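Local atomic coordinates of fatty acid synthase 1, isoform A (Drosophila melanogaster, PDB entry 6FN6), a protein that probably makes long-chain saturated fatty acids from acetyl-CoA, malonyl-CoA and NADPH, this chain being its dehydratase, enoylreductase and ketoreductase modifying region. Residues P33-M38 and F173-L178; G146-G151 and Q165-W170; E61-H66 and E197-N202; T221-Q226 and K235-E240. All blocks are in the same frame, centred on the assembly; numbering follows the deposited sequence.

Interaction 1 (P33-M38 and F173-L178); sequences PATGYM and FMDTML
Thr35 points its side chain at the helix that carries Met174, Asp175 and Leu178, and its two branches do different work. The methyl CG2 packs on the backbone between Met174 and Asp175, 3.5 Å from Asp175 N and 3.8 Å from CB of Met174. Leu178 reaches toward the same methyl, tip to tip, with CD1 at 3.6 Å from Thr35 CG2. At a chi1 of 63°, OG1 stands between the backbone N and the carbonyl carbon, where it hydrogen-bonds Ile171 O and flanks the aspartate at 3.6 Å from Asp175 CB. The Thr35 and Asp175 side chains cross at about a right angle, and the hydroxyl meets the acid at its CB. The carboxylate has a partner of its own, OD2 of Asp175 being hydrogen-bonded to Gln179 NE2. Further along, Met38 adds a looser apolar touch, its CE 4.4 Å from Met174 SD. The short helical segments pass 9.0 Å apart, with 136° between their N-to-C directions. They belong to the central helices of the two hotdog folds, 34-48 and 170-183. Asp175 is the predicted proton donor and its side chain comes within about 3 Å of that of His24, the predicted proton acceptor, an arrangement typical of a double-hotdog dehydratase site.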
loop_
_atom_site.group_PDB
_atom_site.type_symbol
_atom_site.label_atom_id
_atom_site.label_comp_id
_atom_site.label_asym_id
_atom_site.label_seq_id
_atom_site.Cartn_x
_atom_site.Cartn_y
_atom_site.Cartn_z
ATOM N N PRO A 33 -19.058 12.374 -18.678
ATOM C CA PRO A 33 -18.330 13.141 -17.665
ATOM C C PRO A 33 -18.063 12.357 -16.389
ATOM O O PRO A 33 -18.873 11.529 -15.982
ATOM C CB PRO A 33 -19.262 14.320 -17.388
ATOM C CG PRO A 33 -20.618 13.803 -17.704
ATOM C CD PRO A 33 -20.433 12.872 -18.858
ATOM N N ALA A 34 -16.921 12.632 -15.769
ATOM C CA ALA A 34 -16.580 12.047 -14.484
ATOM C C ALA A 34 -17.722 12.277 -13.499
ATOM O O ALA A 34 -18.084 11.392 -12.723
ATOM C CB ALA A 34 -15.289 12.647 -13.963
ATOM N N THR A 35 -18.287 13.477 -13.547
ATOM C CA THR A 35 -19.389 13.856 -12.675
ATOM C C THR A 35 -20.664 13.107 -13.042
ATOM O O THR A 35 -21.585 12.988 -12.233
ATOM C CB THR A 35 -19.656 15.364 -12.751
ATOM O OG1 THR A 35 -20.051 15.711 -14.084
ATOM C CG2 THR A 35 -18.406 16.140 -12.376
ATOM N N GLY A 36 -20.713 12.598 -14.267
ATOM C CA GLY A 36 -21.811 11.752 -14.689
ATOM C C GLY A 36 -21.823 10.473 -13.878
ATOM O O GLY A 36 -22.864 10.046 -13.380
ATOM N N TYR A 37 -20.651 9.861 -13.751
ATOM C CA TYR A 37 -20.494 8.648 -12.961
ATOM C C TYR A 37 -20.903 8.869 -11.515
ATOM O O TYR A 37 -21.637 8.072 -10.938
ATOM C CB TYR A 37 -19.047 8.177 -12.997
ATOM C CG TYR A 37 -18.615 7.608 -14.320
ATOM C CD1 TYR A 37 -19.130 6.411 -14.787
ATOM C CD2 TYR A 37 -17.675 8.266 -15.094
ATOM C CE1 TYR A 37 -18.723 5.888 -16.000
ATOM C CE2 TYR A 37 -17.261 7.761 -16.296
ATOM C CZ TYR A 37 -17.782 6.570 -16.750
ATOM O OH TYR A 37 -17.350 6.080 -17.958
ATOM N N MET A 38 -20.420 9.964 -10.943
ATOM C CA MET A 38 -20.695 10.284 -9.553
ATOM C C MET A 38 -22.198 10.381 -9.333
ATOM O O MET A 38 -22.723 9.887 -8.338
ATOM C CB MET A 38 -20.006 11.590 -9.163
ATOM C CG MET A 38 -18.497 11.566 -9.341
ATOM S SD MET A 38 -17.706 13.176 -9.133
ATOM C CE MET A 38 -18.290 13.641 -7.507
ATOM N N PHE A 173 -23.603 20.838 -13.469
ATOM C CA PHE A 173 -23.170 21.752 -12.423
ATOM C C PHE A 173 -21.857 21.305 -11.789
ATOM O O PHE A 173 -20.921 22.095 -11.660
ATOM C CB PHE A 173 -24.241 21.884 -11.345
ATOM C CG PHE A 173 -23.799 22.692 -10.164
ATOM C CD1 PHE A 173 -23.839 24.073 -10.203
ATOM C CD2 PHE A 173 -23.331 22.071 -9.019
ATOM C CE1 PHE A 173 -23.425 24.822 -9.120
ATOM C CE2 PHE A 173 -22.916 22.815 -7.933
ATOM C CZ PHE A 173 -22.962 24.192 -7.983
ATOM N N MET A 174 -21.787 20.039 -11.389
ATOM C CA MET A 174 -20.580 19.521 -10.764
ATOM C C MET A 174 -19.426 19.514 -11.764
ATOM O O MET A 174 -18.270 19.684 -11.381
ATOM C CB MET A 174 -20.821 18.117 -10.195
ATOM C CG MET A 174 -21.616 18.127 -8.887
ATOM S SD MET A 174 -21.505 16.602 -7.922
ATOM C CE MET A 174 -22.406 15.454 -8.966
ATOM N N ASP A 175 -19.735 19.328 -13.044
ATOM C CA ASP A 175 -18.702 19.372 -14.076
ATOM C C ASP A 175 -18.072 20.761 -14.165
ATOM O O ASP A 175 -16.856 20.886 -14.270
ATOM C CB ASP A 175 -19.271 18.976 -15.439
ATOM C CG ASP A 175 -18.200 18.894 -16.514
ATOM O OD1 ASP A 175 -17.154 18.260 -16.270
ATOM O OD2 ASP A 175 -18.401 19.466 -17.604
ATOM N N THR A 176 -18.897 21.802 -14.124
ATOM C CA THR A 176 -18.389 23.170 -14.201
ATOM C C THR A 176 -17.483 23.481 -13.009
ATOM O O THR A 176 -16.613 24.345 -13.096
ATOM C CB THR A 176 -19.532 24.209 -14.270
ATOM O OG1 THR A 176 -20.436 24.018 -13.176
ATOM C CG2 THR A 176 -20.285 24.080 -15.583
ATOM N N MET A 177 -17.697 22.787 -11.895
ATOM C CA MET A 177 -16.800 22.906 -10.747
ATOM C C MET A 177 -15.413 22.362 -11.100
ATOM O O MET A 177 -14.398 22.902 -10.666
ATOM C CB MET A 177 -17.359 22.166 -9.532
ATOM C CG MET A 177 -18.689 22.707 -9.025
ATOM S SD MET A 177 -19.293 21.849 -7.553
ATOM C CE MET A 177 -18.005 22.241 -6.375
ATOM N N LEU A 178 -15.375 21.285 -11.880
ATOM C CA LEU A 178 -14.107 20.719 -12.330
ATOM C C LEU A 178 -13.471 21.607 -13.393
ATOM O O LEU A 178 -12.253 21.789 -13.417
ATOM C CB LEU A 178 -14.302 19.305 -12.884
ATOM C CG LEU A 178 -15.000 18.293 -11.975
ATOM C CD1 LEU A 178 -14.928 16.902 -12.587
ATOM C CD2 LEU A 178 -14.404 18.302 -10.578
#

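Interaction 2 (G146-G151 and Q165-W170); sequences GGIFRG and QWVDNW
Two loops without strand pairing of their own meet through a single backbone hydrogen bond, from Gln165 N to Gly151 O, yet that bond is close to straight. It spans 2.9 Å from Gln165 N to Gly151 O with 167° at the hydrogen, and the donor lies in the carbonyl plane. Both loops belong to the C-terminal hotdog fold of the dehydratase: 146-151 leads into strand 152-155, while 165-170 runs from strand 161-164 to the central helix 170-183, so the bond adds to the pairing of those two strands at their open end. Just before Gly151, Arg150 is the centre of an inverse gamma turn. The Gln165 side chain then folds back over the glycine. Its CG stands between the backbone N and the carbonyl carbon (chi1 61°), and this brings Gln165 CG to 3.5 Å from Gly151 CA. The rest of the contact is made by Ile148, whose branches part company. CB and CG2 pack against the CG2 methyl of Val167, with 4.0 Å from Ile148 CB to Val167 CG2, whereas the longer arm runs to Asn169, and the Ile148 and Asn169 side chains cross at about a right angle. Asn169 caps helix 170-183, its OD1 accepting from Ser172 N, and the amide nitrogen ND2 of Asn169 lies 3.4 Å from Ile148 CD1.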
loop_
_atom_site.group_PDB
_atom_site.type_symbol
_atom_site.label_atom_id
_atom_site.label_comp_id
_atom_site.label_asym_id
_atom_site.label_seq_id
_atom_site.Cartn_x
_atom_site.Cartn_y
_atom_site.Cartn_z
ATOM N N GLY A 146 -20.295 22.639 -24.649
ATOM C CA GLY A 146 -21.468 23.207 -25.283
ATOM C C GLY A 146 -22.704 23.044 -24.424
ATOM O O GLY A 146 -22.701 22.287 -23.453
ATOM N N GLY A 147 -23.765 23.763 -24.777
ATOM C CA GLY A 147 -25.011 23.694 -24.039
ATOM C C GLY A 147 -24.871 24.052 -22.569
ATOM O O GLY A 147 -24.186 25.010 -22.214
ATOM N N ILE A 148 -25.528 23.277 -21.713
ATOM C CA ILE A 148 -25.583 23.588 -20.289
ATOM C C ILE A 148 -24.231 23.362 -19.614
ATOM O O ILE A 148 -24.016 23.796 -18.483
ATOM C CB ILE A 148 -26.688 22.772 -19.591
ATOM C CG1 ILE A 148 -26.412 21.268 -19.706
ATOM C CG2 ILE A 148 -28.048 23.121 -20.192
ATOM C CD1 ILE A 148 -27.351 20.410 -18.883
ATOM N N PHE A 149 -23.319 22.682 -20.302
ATOM C CA PHE A 149 -21.972 22.485 -19.774
ATOM C C PHE A 149 -21.160 23.774 -19.869
ATOM O O PHE A 149 -20.048 23.854 -19.348
ATOM C CB PHE A 149 -21.254 21.351 -20.511
ATOM C CG PHE A 149 -21.634 19.978 -20.031
ATOM C CD1 PHE A 149 -20.927 19.372 -19.005
ATOM C CD2 PHE A 149 -22.693 19.293 -20.601
ATOM C CE1 PHE A 149 -21.268 18.110 -18.556
ATOM C CE2 PHE A 149 -23.038 18.031 -20.157
ATOM C CZ PHE A 149 -22.326 17.439 -19.132
ATOM N N ARG A 150 -21.709 24.776 -20.549
ATOM C CA ARG A 150 -21.115 26.105 -20.544
ATOM C C ARG A 150 -21.698 26.893 -19.373
ATOM O O ARG A 150 -22.309 27.945 -19.560
ATOM C CB ARG A 150 -21.367 26.823 -21.873
ATOM C CG ARG A 150 -20.379 26.444 -22.970
ATOM C CD ARG A 150 -20.754 27.060 -24.308
ATOM N NE ARG A 150 -20.673 28.518 -24.299
ATOM C CZ ARG A 150 -19.672 29.227 -24.820
ATOM N NH1 ARG A 150 -18.638 28.626 -25.399
ATOM N NH2 ARG A 150 -19.705 30.550 -24.760
ATOM N N GLY A 151 -21.497 26.374 -18.164
ATOM C CA GLY A 151 -22.167 26.889 -16.983
ATOM C C GLY A 151 -21.374 27.858 -16.127
ATOM O O GLY A 151 -21.887 28.364 -15.128
ATOM N N GLN A 165 -23.865 28.618 -12.986
ATOM C CA GLN A 165 -25.315 28.667 -13.136
ATOM C C GLN A 165 -25.938 27.346 -12.698
ATOM O O GLN A 165 -25.247 26.338 -12.569
ATOM C CB GLN A 165 -25.705 28.986 -14.583
ATOM C CG GLN A 165 -25.235 27.971 -15.607
ATOM C CD GLN A 165 -25.576 28.384 -17.028
ATOM O OE1 GLN A 165 -25.554 29.567 -17.360
ATOM N NE2 GLN A 165 -25.900 27.411 -17.871
ATOM N N TRP A 166 -27.244 27.371 -12.448
ATOM C CA TRP A 166 -27.976 26.180 -12.036
ATOM C C TRP A 166 -29.175 25.953 -12.946
ATOM O O TRP A 166 -30.071 26.795 -13.023
ATOM C CB TRP A 166 -28.442 26.300 -10.585
ATOM C CG TRP A 166 -29.307 25.158 -10.157
ATOM C CD1 TRP A 166 -30.657 25.177 -9.967
ATOM C CD2 TRP A 166 -28.881 23.819 -9.879
ATOM N NE1 TRP A 166 -31.097 23.934 -9.580
ATOM C CE2 TRP A 166 -30.026 23.083 -9.519
ATOM C CE3 TRP A 166 -27.642 23.173 -9.897
ATOM C CZ2 TRP A 166 -29.969 21.733 -9.178
ATOM C CZ3 TRP A 166 -27.589 21.831 -9.560
ATOM C CH2 TRP A 166 -28.743 21.127 -9.207
ATOM N N VAL A 167 -29.183 24.815 -13.635
ATOM C CA VAL A 167 -30.269 24.478 -14.547
ATOM C C VAL A 167 -30.905 23.149 -14.150
ATOM O O VAL A 167 -31.308 22.368 -15.008
ATOM C CB VAL A 167 -29.773 24.432 -16.006
ATOM C CG1 VAL A 167 -29.308 25.807 -16.451
ATOM C CG2 VAL A 167 -28.649 23.412 -16.166
ATOM N N ASP A 168 -31.013 22.911 -12.846
ATOM C CA ASP A 168 -31.613 21.685 -12.331
ATOM C C ASP A 168 -30.929 20.460 -12.936
ATOM O O ASP A 168 -31.592 19.523 -13.384
ATOM C CB ASP A 168 -33.114 21.655 -12.630
ATOM C CG ASP A 168 -33.848 20.593 -11.830
ATOM O OD1 ASP A 168 -33.472 20.357 -10.662
ATOM O OD2 ASP A 168 -34.800 19.991 -12.370
ATOM N N ASN A 169 -29.598 20.478 -12.944
ATOM C CA ASN A 169 -28.807 19.395 -13.519
ATOM C C ASN A 169 -27.492 19.246 -12.754
ATOM O O ASN A 169 -26.578 20.054 -12.910
ATOM C CB ASN A 169 -28.544 19.659 -15.006
ATOM C CG ASN A 169 -27.809 18.514 -15.688
ATOM O OD1 ASN A 169 -26.731 18.106 -15.258
ATOM N ND2 ASN A 169 -28.388 17.999 -16.767
ATOM N N TRP A 170 -27.400 18.204 -11.932
ATOM C CA TRP A 170 -26.233 18.002 -11.074
ATOM C C TRP A 170 -24.980 17.640 -11.861
ATOM O O TRP A 170 -23.879 18.042 -11.490
ATOM C CB TRP A 170 -26.522 16.918 -10.033
ATOM C CG TRP A 170 -27.513 17.341 -8.991
ATOM C CD1 TRP A 170 -28.869 17.197 -9.037
ATOM C CD2 TRP A 170 -27.221 17.992 -7.749
ATOM N NE1 TRP A 170 -29.437 17.713 -7.897
ATOM C CE2 TRP A 170 -28.447 18.206 -7.091
ATOM C CE3 TRP A 170 -26.040 18.409 -7.129
ATOM C CZ2 TRP A 170 -28.525 18.821 -5.843
ATOM C CZ3 TRP A 170 -26.121 19.018 -5.892
ATOM C CH2 TRP A 170 -27.354 19.218 -5.262
#

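Interaction 3 (E61-H66 and E197-N202); sequences ENLVFH and ERAVIN
Glu61, Glu197 and Arg198 bury most of the surface here, and their charged ends form a salt-bridge network. Glu61 and Arg198 are an antiparallel non-hydrogen-bonded pair whose side chains lie side by side and point the same way. Glu61 OE1 meets Arg198 NH1 at 3.0 Å in a salt bridge. The carboxylate and guanidinium planes are turned 58° apart, so the groups do not meet flat in a two-pronged pair, and Glu61 CG lies over one face of the guanidinium, toward the rim. Glu197 OE2 sits at the guanidinium edge, a long 4.0 Å from Arg198 NH1, while Arg198 NH2 has a further salt bridge to Glu113. With a leucine in place of Arg198, Glu61 and Glu113 would probably lose their shared cation and the acids of the cluster would be left facing one another. The backbone of Glu197 contributes too: its O accepts from Asn62 N at 2.9 Å, with the donor above the carbonyl plane. Away from the charges, Leu63 CD1 touches Ala199 CB at 4.2 Å. Glu197 and Arg198 both face Arg242 in a classic beta bulge. Strand 191-201 lies between strand 58-65 of the N-terminal hotdog and strand 239-248, with Leu63 and Ala199 resting on Met38 of helix 34-48.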
loop_
_atom_site.group_PDB
_atom_site.type_symbol
_atom_site.label_atom_id
_atom_site.label_comp_id
_atom_site.label_asym_id
_atom_site.label_seq_id
_atom_site.Cartn_x
_atom_site.Cartn_y
_atom_site.Cartn_z
ATOM N N GLU A 61 -15.753 8.826 -1.486
ATOM C CA GLU A 61 -14.340 8.850 -1.133
ATOM C C GLU A 61 -13.504 7.985 -2.065
ATOM O O GLU A 61 -13.981 6.982 -2.597
ATOM C CB GLU A 61 -14.143 8.391 0.311
ATOM C CG GLU A 61 -14.795 9.295 1.339
ATOM C CD GLU A 61 -14.637 8.774 2.750
ATOM O OE1 GLU A 61 -13.593 9.062 3.372
ATOM O OE2 GLU A 61 -15.550 8.072 3.235
ATOM N N ASN A 62 -12.250 8.387 -2.250
ATOM C CA ASN A 62 -11.295 7.636 -3.058
ATOM C C ASN A 62 -11.854 7.358 -4.447
ATOM O O ASN A 62 -11.759 6.239 -4.953
ATOM C CB ASN A 62 -10.924 6.319 -2.369
ATOM C CG ASN A 62 -9.708 5.653 -2.994
ATOM O OD1 ASN A 62 -8.719 6.314 -3.310
ATOM N ND2 ASN A 62 -9.779 4.339 -3.175
ATOM N N LEU A 63 -12.443 8.377 -5.058
ATOM C CA LEU A 63 -12.949 8.247 -6.414
ATOM C C LEU A 63 -11.796 8.113 -7.394
ATOM O O LEU A 63 -10.869 8.922 -7.388
ATOM C CB LEU A 63 -13.823 9.447 -6.780
ATOM C CG LEU A 63 -15.216 9.468 -6.150
ATOM C CD1 LEU A 63 -15.821 10.852 -6.227
ATOM C CD2 LEU A 63 -16.120 8.463 -6.848
ATOM N N VAL A 64 -11.859 7.084 -8.232
ATOM C CA VAL A 64 -10.861 6.879 -9.271
ATOM C C VAL A 64 -11.561 6.737 -10.613
ATOM O O VAL A 64 -12.449 5.902 -10.778
ATOM C CB VAL A 64 -9.983 5.645 -8.983
ATOM C CG1 VAL A 64 -8.923 5.484 -10.067
ATOM C CG2 VAL A 64 -9.335 5.751 -7.614
ATOM N N PHE A 65 -11.150 7.555 -11.573
ATOM C CA PHE A 65 -11.677 7.466 -12.922
ATOM C C PHE A 65 -10.631 6.779 -13.799
ATOM O O PHE A 65 -9.690 7.406 -14.285
ATOM C CB PHE A 65 -12.043 8.860 -13.430
ATOM C CG PHE A 65 -12.958 9.607 -12.495
ATOM C CD1 PHE A 65 -14.326 9.390 -12.519
ATOM C CD2 PHE A 65 -12.447 10.504 -11.572
ATOM C CE1 PHE A 65 -15.167 10.063 -11.648
ATOM C CE2 PHE A 65 -13.284 11.181 -10.703
ATOM C CZ PHE A 65 -14.644 10.960 -10.742
ATOM N N HIS A 66 -10.802 5.473 -13.972
ATOM C CA HIS A 66 -9.770 4.621 -14.557
ATOM C C HIS A 66 -9.578 4.829 -16.056
ATOM O O HIS A 66 -8.468 4.675 -16.565
ATOM C CB HIS A 66 -10.090 3.156 -14.269
ATOM C CG HIS A 66 -10.129 2.834 -12.808
ATOM N ND1 HIS A 66 -9.022 2.400 -12.112
ATOM C CD2 HIS A 66 -11.140 2.896 -11.908
ATOM C CE1 HIS A 66 -9.349 2.203 -10.847
ATOM N NE2 HIS A 66 -10.629 2.498 -10.698
ATOM N N GLU A 197 -10.379 12.746 -3.853
ATOM C CA GLU A 197 -10.242 12.154 -2.530
ATOM C C GLU A 197 -11.579 12.132 -1.800
ATOM O O GLU A 197 -11.965 11.111 -1.228
ATOM C CB GLU A 197 -9.201 12.917 -1.707
ATOM C CG GLU A 197 -8.981 12.353 -0.308
ATOM C CD GLU A 197 -9.521 13.256 0.785
ATOM O OE1 GLU A 197 -9.191 14.462 0.777
ATOM O OE2 GLU A 197 -10.275 12.761 1.651
ATOM N N ARG A 198 -12.287 13.257 -1.820
ATOM C CA ARG A 198 -13.557 13.354 -1.112
ATOM C C ARG A 198 -14.536 14.278 -1.829
ATOM O O ARG A 198 -14.167 15.352 -2.302
ATOM C CB ARG A 198 -13.320 13.846 0.317
ATOM C CG ARG A 198 -14.478 13.608 1.268
ATOM C CD ARG A 198 -14.190 14.213 2.634
ATOM N NE ARG A 198 -14.937 13.550 3.703
ATOM C CZ ARG A 198 -14.513 12.474 4.362
ATOM N NH1 ARG A 198 -13.342 11.919 4.065
ATOM N NH2 ARG A 198 -15.264 11.944 5.320
ATOM N N ALA A 199 -15.789 13.843 -1.901
ATOM C CA ALA A 199 -16.851 14.637 -2.498
ATOM C C ALA A 199 -18.075 14.631 -1.594
ATOM O O ALA A 199 -18.791 13.634 -1.515
ATOM C CB ALA A 199 -17.203 14.107 -3.879
ATOM N N VAL A 200 -18.310 15.747 -0.913
ATOM C CA VAL A 200 -19.452 15.872 -0.015
ATOM C C VAL A 200 -20.615 16.525 -0.749
ATOM O O VAL A 200 -20.484 17.625 -1.284
ATOM C CB VAL A 200 -19.086 16.673 1.246
ATOM C CG1 VAL A 200 -20.241 16.666 2.235
ATOM C CG2 VAL A 200 -17.828 16.117 1.886
ATOM N N ILE A 201 -21.752 15.835 -0.777
ATOM C CA ILE A 201 -22.942 16.341 -1.447
ATOM C C ILE A 201 -24.054 16.540 -0.421
ATOM O O ILE A 201 -24.447 15.604 0.279
ATOM C CB ILE A 201 -23.387 15.401 -2.579
ATOM C CG1 ILE A 201 -22.219 15.143 -3.538
ATOM C CG2 ILE A 201 -24.573 16.002 -3.331
ATOM C CD1 ILE A 201 -22.500 14.095 -4.591
ATOM N N ASN A 202 -24.556 17.769 -0.347
ATOM C CA ASN A 202 -25.586 18.148 0.615
ATOM C C ASN A 202 -26.792 18.736 -0.117
ATOM O O ASN A 202 -26.880 19.952 -0.292
ATOM C CB ASN A 202 -25.026 19.161 1.614
ATOM C CG ASN A 202 -25.955 19.410 2.780
ATOM O OD1 ASN A 202 -27.158 19.153 2.704
ATOM N ND2 ASN A 202 -25.401 19.925 3.870
#

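Interaction 4 (T221-Q226 and K235-E240); sequences TGLPVQ and KSAGVE
Ser236 turns its short side chain onto the backbone of Pro224 and Val225. CB comes first, meeting Pro224 O at 3.3 Å and Val225 CA at 3.9 Å, and it lies close to the CB of the same valine. Beyond it, OG is anti to the backbone N (chi1 -178°), a setting that carries it across to the neighbouring strand, where Ser236 OG donates to Pro224 O at 2.7 Å from above the carbonyl plane. Leu223 CB lies alongside the hydroxyl, 4.1 Å from Ser236 OG. An alanine at Ser236 would remove this donor, and the Pro224 carbonyl is likely to be left without its side-chain mate. Strands 223-228 and 233-236 form a beta hairpin of the C-terminal hotdog fold, and Gln226 with Lys235 is a hydrogen-bonded antiparallel pair in it: Gln226 N reaches Lys235 O at 2.9 Å and Lys235 N reaches Gln226 O at 3.0 Å. After Ser236 the chain reverses through a type II' turn to Val239, with Ala237 at positive phi, and Ala237 CB meets Leu223 CD1 at 4.3 Å. The turn brings Glu240 back beside Lys235, whose NZ makes a salt bridge to Glu240 OE1 at 2.8 Å, on the lone pair facing away from OE2, while Glu240 OE2 pairs with Arg242.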
loop_
_atom_site.group_PDB
_atom_site.type_symbol
_atom_site.label_atom_id
_atom_site.label_comp_id
_atom_site.label_asym_id
_atom_site.label_seq_id
_atom_site.Cartn_x
_atom_site.Cartn_y
_atom_site.Cartn_z
ATOM N N THR A 221 -27.003 34.746 -13.093
ATOM C CA THR A 221 -26.026 35.153 -12.085
ATOM C C THR A 221 -25.264 33.955 -11.524
ATOM O O THR A 221 -24.042 33.996 -11.404
ATOM C CB THR A 221 -26.700 35.919 -10.932
ATOM O OG1 THR A 221 -27.243 37.150 -11.427
ATOM C CG2 THR A 221 -25.701 36.222 -9.814
ATOM N N GLY A 222 -25.991 32.906 -11.152
ATOM C CA GLY A 222 -25.374 31.661 -10.727
ATOM C C GLY A 222 -24.978 31.584 -9.264
ATOM O O GLY A 222 -25.241 32.499 -8.483
ATOM N N LEU A 223 -24.332 30.477 -8.902
ATOM C CA LEU A 223 -23.913 30.220 -7.529
ATOM C C LEU A 223 -22.408 30.440 -7.366
ATOM O O LEU A 223 -21.641 30.145 -8.282
ATOM C CB LEU A 223 -24.270 28.788 -7.124
ATOM C CG LEU A 223 -25.750 28.403 -7.102
ATOM C CD1 LEU A 223 -25.894 26.894 -7.252
ATOM C CD2 LEU A 223 -26.412 28.877 -5.820
ATOM N N PRO A 224 -21.975 30.937 -6.193
ATOM C CA PRO A 224 -20.535 31.135 -5.982
ATOM C C PRO A 224 -19.729 29.837 -5.975
ATOM O O PRO A 224 -20.169 28.845 -5.390
ATOM C CB PRO A 224 -20.466 31.802 -4.599
ATOM C CG PRO A 224 -21.830 32.304 -4.319
ATOM C CD PRO A 224 -22.765 31.382 -5.031
ATOM N N VAL A 225 -18.562 29.852 -6.615
ATOM C CA VAL A 225 -17.642 28.723 -6.559
ATOM C C VAL A 225 -16.301 29.220 -6.025
ATOM O O VAL A 225 -15.855 30.313 -6.368
ATOM C CB VAL A 225 -17.485 28.044 -7.939
ATOM C CG1 VAL A 225 -16.937 29.021 -8.967
ATOM C CG2 VAL A 225 -16.595 26.817 -7.836
ATOM N N GLN A 226 -15.667 28.409 -5.185
ATOM C CA GLN A 226 -14.415 28.786 -4.536
ATOM C C GLN A 226 -13.325 27.752 -4.785
ATOM O O GLN A 226 -13.594 26.554 -4.839
ATOM C CB GLN A 226 -14.623 28.964 -3.031
ATOM C CG GLN A 226 -15.737 29.928 -2.661
ATOM C CD GLN A 226 -15.393 31.367 -2.988
ATOM O OE1 GLN A 226 -14.221 31.739 -3.042
ATOM N NE2 GLN A 226 -16.415 32.185 -3.207
ATOM N N LYS A 235 -15.339 24.373 -3.638
ATOM C CA LYS A 235 -16.601 24.421 -2.908
ATOM C C LYS A 235 -17.625 25.349 -3.556
ATOM O O LYS A 235 -17.345 26.521 -3.814
ATOM C CB LYS A 235 -16.350 24.856 -1.464
ATOM C CG LYS A 235 -17.540 24.636 -0.550
ATOM C CD LYS A 235 -17.165 24.785 0.914
ATOM C CE LYS A 235 -18.378 24.591 1.814
ATOM N NZ LYS A 235 -19.067 23.287 1.578
ATOM N N SER A 236 -18.812 24.811 -3.820
ATOM C CA SER A 236 -19.912 25.607 -4.344
ATOM C C SER A 236 -21.245 25.072 -3.833
ATOM O O SER A 236 -21.637 23.951 -4.153
ATOM C CB SER A 236 -19.896 25.616 -5.873
ATOM O OG SER A 236 -20.948 26.419 -6.384
ATOM N N ALA A 237 -21.933 25.888 -3.037
ATOM C CA ALA A 237 -23.227 25.522 -2.478
ATOM C C ALA A 237 -23.149 24.186 -1.732
ATOM O O ALA A 237 -22.416 24.067 -0.749
ATOM C CB ALA A 237 -24.280 25.470 -3.583
ATOM N N GLY A 238 -23.898 23.187 -2.191
ATOM C CA GLY A 238 -24.006 21.925 -1.482
ATOM C C GLY A 238 -22.939 20.909 -1.834
ATOM O O GLY A 238 -22.873 19.840 -1.228
ATOM N N VAL A 239 -22.108 21.239 -2.817
ATOM C CA VAL A 239 -21.067 20.331 -3.279
ATOM C C VAL A 239 -19.704 20.791 -2.766
ATOM O O VAL A 239 -19.348 21.962 -2.879
ATOM C CB VAL A 239 -21.065 20.218 -4.819
ATOM C CG1 VAL A 239 -20.053 19.171 -5.280
ATOM C CG2 VAL A 239 -22.458 19.878 -5.337
ATOM N N GLU A 240 -18.951 19.861 -2.193
ATOM C CA GLU A 240 -17.607 20.152 -1.708
ATOM C C GLU A 240 -16.635 19.077 -2.194
ATOM O O GLU A 240 -16.792 17.899 -1.872
ATOM C CB GLU A 240 -17.600 20.235 -0.181
ATOM C CG GLU A 240 -16.329 20.811 0.405
ATOM C CD GLU A 240 -16.318 20.772 1.922
ATOM O OE1 GLU A 240 -17.007 21.606 2.544
ATOM O OE2 GLU A 240 -15.616 19.911 2.490
#

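How the interactions relate
All four contacts lie in the dehydratase part of the chain. Interactions 1 and 3 each join the N-terminal hotdog to the C-terminal one, and their segments alternate along the sequence; interactions 2 and 4 stay within the C-terminal hotdog, 2 lying between the two halves of 1 and 4 following them all. The centres of interactions 1 and 2 are about 11 Å apart, and those of interactions 3 and 4 about 17 Å. Phe173 of helix 170-183 packs on Ser236 and Leu223 of interaction 4, and Met38 of helix 34-48 reaches Leu63 and Ala199 of interaction 3. Strands 191-201 and 239-248 pair side by side, linking interactions 3 and 4. Interaction 1 brings helices of both hotdogs together at Asp175, the predicted proton donor, close to His24.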